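Local atomic coordinates of NK CELL activating receptor (Homo sapiens, PDB entry 1HKF), a protein that acts as a cytotoxicity-activating receptor of natural killer cells, through which activated cells may lyse tumour cells more efficiently. Residues K44-E49 against V115-V120; I103-P106 against V111-S114. All coordinates share one frame; numbering follows the deposited sequence.

Both contacts lie in the V-set immunoglobulin domain and share strand 111-121, whose antiparallel neighbour is strand 97-104. Interaction 1 reaches across that neighbour: 44-49 and 115-120 are next-but-one strands, their nearest CA atoms more than 9 Å apart, and they meet through side chains alone, an aromatic pair in the interior and a salt bridge on the other face of the sheet. Interaction 2, centred about 14 Å away, is the hairpin end where 97-104 meets 111-121 directly; backbone hydrogen bonds carry it, and its arginine and serine lie at the surface. The two touch where Lys-44 CD packs 3.8 Å from Ile-103 CG2.

Interaction 1: residues K44-E49 against V115-V120; sequences KGWCKE and VRFYLV
Trp-46 and Phe-117 meet in the core of a V-set immunoglobulin domain, while Glu-49 and Arg-116 pair on the other face of the same sheet. Strands 43-49 and 111-121 flank strand 97-104, so the backbones stay apart; even the Glu-49 and Arg-116 CA atoms are 9.3 Å from each other, and the side chains must bridge the gap. The indole, with CG anti to the backbone N (chi1 178°), extends its six-membered ring toward the phenyl. Trp-46 CZ3 comes within 3.7 Å of Phe-117 CD1, which lies at the indole edge near its plane. The ring planes meet obliquely at 49°. Their centroids are 5.8 Å apart. Both rings also touch Val-30 of the facing sheet, which places them inside the sandwich.

At the charged pair, an extended Arg-116 crosses Glu-49 at about a right angle, yet their flat groups are nearly coplanar. This is a two-pronged salt bridge: NE of Arg-116 donates to OE1 of Glu-49, modelled at 2.5 Å, shorter than such bonds normally are, so the exact length is doubtful. OE1 also accepts a bond from Trp-100 NE1 on the intervening strand, a second grip that should limit carboxylate rotation. The other prong, from Arg-116 NH2 to the syn lone pair of Glu-49 OE2, is as short (2.5 Å) and as uncertain in length; OE2 lies just 8° out of the guanidinium plane.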
loop_
_atom_site.group_PDB
_atom_site.type_symbol
_atom_site.label_atom_id
_atom_site.label_comp_id
_atom_site.label_asym_id
_atom_site.label_seq_id
_atom_site.Cartn_x
_atom_site.Cartn_y
_atom_site.Cartn_z
ATOM N N LYS A 44 -18.080 2.284 6.759
ATOM C CA LYS A 44 -17.250 1.857 5.613
ATOM C C LYS A 44 -16.840 0.439 5.916
ATOM O O LYS A 44 -16.555 0.111 7.084
ATOM C CB LYS A 44 -16.040 2.783 5.520
ATOM C CG LYS A 44 -16.390 4.315 5.536
ATOM C CD LYS A 44 -17.281 4.678 4.343
ATOM C CE LYS A 44 -17.402 6.181 4.134
ATOM N NZ LYS A 44 -17.807 6.862 5.433
ATOM N N GLY A 45 -16.820 -0.436 4.910
ATOM C CA GLY A 45 -16.451 -1.825 5.191
ATOM C C GLY A 45 -15.596 -2.381 4.074
ATOM O O GLY A 45 -15.592 -1.853 2.956
ATOM N N TRP A 46 -14.864 -3.438 4.393
ATOM C CA TRP A 46 -13.999 -4.145 3.439
ATOM C C TRP A 46 -14.373 -5.612 3.638
ATOM O O TRP A 46 -14.390 -6.105 4.766
ATOM C CB TRP A 46 -12.519 -3.950 3.789
ATOM C CG TRP A 46 -11.491 -4.683 2.875
ATOM C CD1 TRP A 46 -10.591 -5.663 3.272
ATOM C CD2 TRP A 46 -11.166 -4.383 1.498
ATOM N NE1 TRP A 46 -9.732 -5.971 2.239
ATOM C CE2 TRP A 46 -10.055 -5.210 1.139
ATOM C CE3 TRP A 46 -11.701 -3.493 0.530
ATOM C CZ2 TRP A 46 -9.466 -5.175 -0.139
ATOM C CZ3 TRP A 46 -11.127 -3.453 -0.734
ATOM C CH2 TRP A 46 -9.997 -4.303 -1.062
ATOM N N CYS A 47 -14.704 -6.317 2.557
ATOM C CA CYS A 47 -15.066 -7.712 2.744
ATOM C C CYS A 47 -14.561 -8.531 1.579
ATOM O O CYS A 47 -14.297 -8.015 0.508
ATOM C CB CYS A 47 -16.593 -7.853 2.885
ATOM S SG CYS A 47 -17.391 -7.189 1.406
ATOM N N LYS A 48 -14.444 -9.828 1.800
ATOM C CA LYS A 48 -13.950 -10.728 0.784
ATOM C C LYS A 48 -15.062 -11.599 0.209
ATOM O O LYS A 48 -15.788 -12.222 0.969
ATOM C CB LYS A 48 -12.866 -11.642 1.378
ATOM C CG LYS A 48 -12.179 -12.416 0.304
ATOM C CD LYS A 48 -10.964 -13.172 0.788
ATOM C CE LYS A 48 -10.224 -13.701 -0.431
ATOM N NZ LYS A 48 -9.476 -14.945 -0.148
ATOM N N GLU A 49 -15.174 -11.684 -1.112
ATOM C CA GLU A 49 -16.236 -12.508 -1.697
ATOM C C GLU A 49 -16.053 -13.965 -1.385
ATOM O O GLU A 49 -14.975 -14.508 -1.645
ATOM C CB GLU A 49 -16.275 -12.424 -3.223
ATOM C CG GLU A 49 -17.036 -11.273 -3.783
ATOM C CD GLU A 49 -16.949 -11.166 -5.291
ATOM O OE1 GLU A 49 -17.233 -10.106 -5.852
ATOM O OE2 GLU A 49 -16.558 -12.249 -5.962
ATOM N N VAL A 115 -16.930 -0.949 -4.637
ATOM C CA VAL A 115 -15.938 -1.155 -5.692
ATOM C C VAL A 115 -15.396 -2.561 -5.497
ATOM O O VAL A 115 -15.059 -2.961 -4.381
ATOM C CB VAL A 115 -14.797 -0.115 -5.615
ATOM C CG1 VAL A 115 -13.811 -0.314 -6.770
ATOM C CG2 VAL A 115 -15.387 1.303 -5.689
ATOM N N ARG A 116 -15.364 -3.326 -6.590
ATOM C CA ARG A 116 -14.877 -4.696 -6.557
ATOM C C ARG A 116 -13.401 -4.707 -6.978
ATOM O O ARG A 116 -12.996 -3.978 -7.919
ATOM C CB ARG A 116 -15.667 -5.571 -7.527
ATOM C CG ARG A 116 -15.532 -7.043 -7.264
ATOM C CD ARG A 116 -16.073 -7.884 -8.445
ATOM N NE ARG A 116 -16.331 -9.269 -8.015
ATOM C CZ ARG A 116 -16.313 -10.312 -8.841
ATOM N NH1 ARG A 116 -16.068 -10.120 -10.135
ATOM N NH2 ARG A 116 -16.481 -11.549 -8.370
ATOM N N PHE A 117 -12.616 -5.537 -6.282
ATOM C CA PHE A 117 -11.175 -5.643 -6.563
ATOM C C PHE A 117 -10.820 -7.099 -6.628
ATOM O O PHE A 117 -11.506 -7.919 -6.011
ATOM C CB PHE A 117 -10.323 -5.024 -5.438
ATOM C CG PHE A 117 -10.492 -3.539 -5.289
ATOM C CD1 PHE A 117 -11.467 -3.012 -4.429
ATOM C CD2 PHE A 117 -9.702 -2.672 -6.005
ATOM C CE1 PHE A 117 -11.625 -1.615 -4.317
ATOM C CE2 PHE A 117 -9.870 -1.294 -5.887
ATOM C CZ PHE A 117 -10.837 -0.773 -5.040
ATOM N N TYR A 118 -9.778 -7.407 -7.399
ATOM C CA TYR A 118 -9.247 -8.778 -7.438
ATOM C C TYR A 118 -7.782 -8.658 -6.905
ATOM O O TYR A 118 -6.924 -7.950 -7.517
ATOM C CB TYR A 118 -9.212 -9.374 -8.847
ATOM C CG TYR A 118 -8.913 -10.866 -8.779
ATOM C CD1 TYR A 118 -9.791 -11.729 -8.156
ATOM C CD2 TYR A 118 -7.757 -11.402 -9.280
ATOM C CE1 TYR A 118 -9.516 -13.086 -8.030
ATOM C CE2 TYR A 118 -7.477 -12.787 -9.167
ATOM C CZ TYR A 118 -8.354 -13.601 -8.545
ATOM O OH TYR A 118 -8.118 -14.946 -8.403
ATOM N N LEU A 119 -7.542 -9.256 -5.739
ATOM C CA LEU A 119 -6.197 -9.236 -5.118
ATOM C C LEU A 119 -5.469 -10.486 -5.499
ATOM O O LEU A 119 -5.965 -11.604 -5.290
ATOM C CB LEU A 119 -6.237 -9.243 -3.583
ATOM C CG LEU A 119 -4.868 -9.228 -2.825
ATOM C CD1 LEU A 119 -4.094 -7.959 -3.128
ATOM C CD2 LEU A 119 -5.097 -9.267 -1.335
ATOM N N VAL A 120 -4.290 -10.281 -6.064
ATOM C CA VAL A 120 -3.434 -11.380 -6.431
ATOM C C VAL A 120 -2.171 -11.295 -5.585
ATOM O O VAL A 120 -1.424 -10.317 -5.640
ATOM C CB VAL A 120 -3.079 -11.322 -7.891
ATOM C CG1 VAL A 120 -2.173 -12.530 -8.229
ATOM C CG2 VAL A 120 -4.387 -11.431 -8.715
#

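Interaction 2: residues I103-P106 against V111-S114; sequences IYRP and VSKS
With CG anti to its carbonyl carbon (chi1 -63°) and the chain extended to NE, Arg-105 lays its guanidinium over Ser-112, whose CB sits 3.3 Å from that plane, offset toward the rim. Tyr-104 places CG beside its own backbone N (chi1 -54°), which carries the ring alongside Val-111, and its CE1 reaches Val-111 CG2 at 3.8 Å. These two residues form an antiparallel non-hydrogen-bonded pair at the end of the hairpin of strands 97-104 and 111-121, the F and G strands of a V-set domain; the CDR3-like loop connects them, and the chain turns a corner at Ser-112. Ser-112 N donates to Ile-103 O at 2.9 Å, and Ile-103 N to Lys-113 O at 3.0 Å. The Ile-103 carbonyl also receives the CA-H of Val-111. At the guanidinium edge, in its plane, a water accepts from Arg-105 NH1 and donates to Val-111 O. NH1 is also hydrogen-bonded to Ser-110 OG. The direct hydrogen bonds between the segments are thus all between backbone atoms; the arginine packs on Ser-112, while its hydrogen-bonded link to the Val-111 carbonyl runs through water. The Glu-42 side chain, which touches Arg-105 and bonds to Ser-112 OG, may partly offset the arginine's charge.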
loop_
_atom_site.group_PDB
_atom_site.type_symbol
_atom_site.label_atom_id
_atom_site.label_comp_id
_atom_site.label_asym_id
_atom_site.label_seq_id
_atom_site.Cartn_x
_atom_site.Cartn_y
_atom_site.Cartn_z
ATOM N N ILE A 103 -19.792 1.024 1.267
ATOM C CA ILE A 103 -20.211 2.205 2.030
ATOM C C ILE A 103 -21.723 1.998 2.247
ATOM O O ILE A 103 -22.471 1.834 1.278
ATOM C CB ILE A 103 -19.955 3.466 1.206
ATOM C CG1 ILE A 103 -18.504 3.479 0.754
ATOM C CG2 ILE A 103 -20.303 4.676 1.990
ATOM C CD1 ILE A 103 -18.100 4.704 -0.031
ATOM N N TYR A 104 -22.119 1.974 3.519
ATOM C CA TYR A 104 -23.480 1.672 4.007
ATOM C C TYR A 104 -24.258 2.896 4.515
ATOM O O TYR A 104 -23.730 3.723 5.274
ATOM C CB TYR A 104 -23.395 0.653 5.141
ATOM C CG TYR A 104 -22.634 -0.589 4.776
ATOM C CD1 TYR A 104 -23.277 -1.648 4.133
ATOM C CD2 TYR A 104 -21.256 -0.706 5.051
ATOM C CE1 TYR A 104 -22.576 -2.793 3.764
ATOM C CE2 TYR A 104 -20.533 -1.846 4.682
ATOM C CZ TYR A 104 -21.201 -2.884 4.035
ATOM O OH TYR A 104 -20.502 -4.000 3.643
ATOM N N ARG A 105 -25.516 3.001 4.106
ATOM C CA ARG A 105 -26.398 4.118 4.495
ATOM C C ARG A 105 -26.926 3.955 5.944
ATOM O O ARG A 105 -27.168 2.829 6.402
ATOM C CB ARG A 105 -27.556 4.275 3.457
ATOM C CG ARG A 105 -27.125 4.635 2.022
ATOM C CD ARG A 105 -28.287 5.198 1.202
ATOM N NE ARG A 105 -28.003 5.290 -0.239
ATOM C CZ ARG A 105 -28.096 4.271 -1.092
ATOM N NH1 ARG A 105 -28.480 3.074 -0.657
ATOM N NH2 ARG A 105 -27.810 4.445 -2.367
ATOM N N PRO A 106 -27.092 5.089 6.633
ATOM C CA PRO A 106 -27.567 5.007 8.035
ATOM C C PRO A 106 -28.890 4.350 8.158
ATOM O O PRO A 106 -29.115 3.331 8.814
ATOM C CB PRO A 106 -27.562 6.469 8.485
ATOM C CG PRO A 106 -26.501 7.112 7.657
ATOM C CD PRO A 106 -26.619 6.507 6.286
ATOM N N VAL A 111 -26.278 -0.354 0.452
ATOM C CA VAL A 111 -25.003 0.062 -0.071
ATOM C C VAL A 111 -25.129 1.173 -1.060
ATOM O O VAL A 111 -25.780 1.012 -2.097
ATOM C CB VAL A 111 -24.300 -1.151 -0.710
ATOM C CG1 VAL A 111 -22.956 -0.737 -1.350
ATOM C CG2 VAL A 111 -24.098 -2.232 0.356
ATOM N N SER A 112 -24.493 2.306 -0.770
ATOM C CA SER A 112 -24.555 3.451 -1.664
ATOM C C SER A 112 -23.418 3.509 -2.658
ATOM O O SER A 112 -23.469 4.254 -3.649
ATOM C CB SER A 112 -24.560 4.736 -0.856
ATOM O OG SER A 112 -23.365 4.911 -0.138
ATOM N N LYS A 113 -22.352 2.771 -2.379
ATOM C CA LYS A 113 -21.216 2.717 -3.284
ATOM C C LYS A 113 -20.404 1.498 -2.902
ATOM O O LYS A 113 -20.305 1.119 -1.730
ATOM C CB LYS A 113 -20.380 3.984 -3.207
ATOM C CG LYS A 113 -19.110 4.021 -4.136
ATOM C CD LYS A 113 -18.948 5.427 -4.698
ATOM C CE LYS A 113 -17.505 5.841 -4.994
ATOM N NZ LYS A 113 -16.750 4.753 -5.645
ATOM N N SER A 114 -19.890 0.827 -3.915
ATOM C CA SER A 114 -19.092 -0.354 -3.697
ATOM C C SER A 114 -18.167 -0.506 -4.892
ATOM O O SER A 114 -18.555 -0.189 -6.033
ATOM C CB SER A 114 -19.992 -1.544 -3.563
ATOM O OG SER A 114 -20.604 -1.755 -4.801
HETATM O O HOH W 1 -28.708 0.814 -3.030
#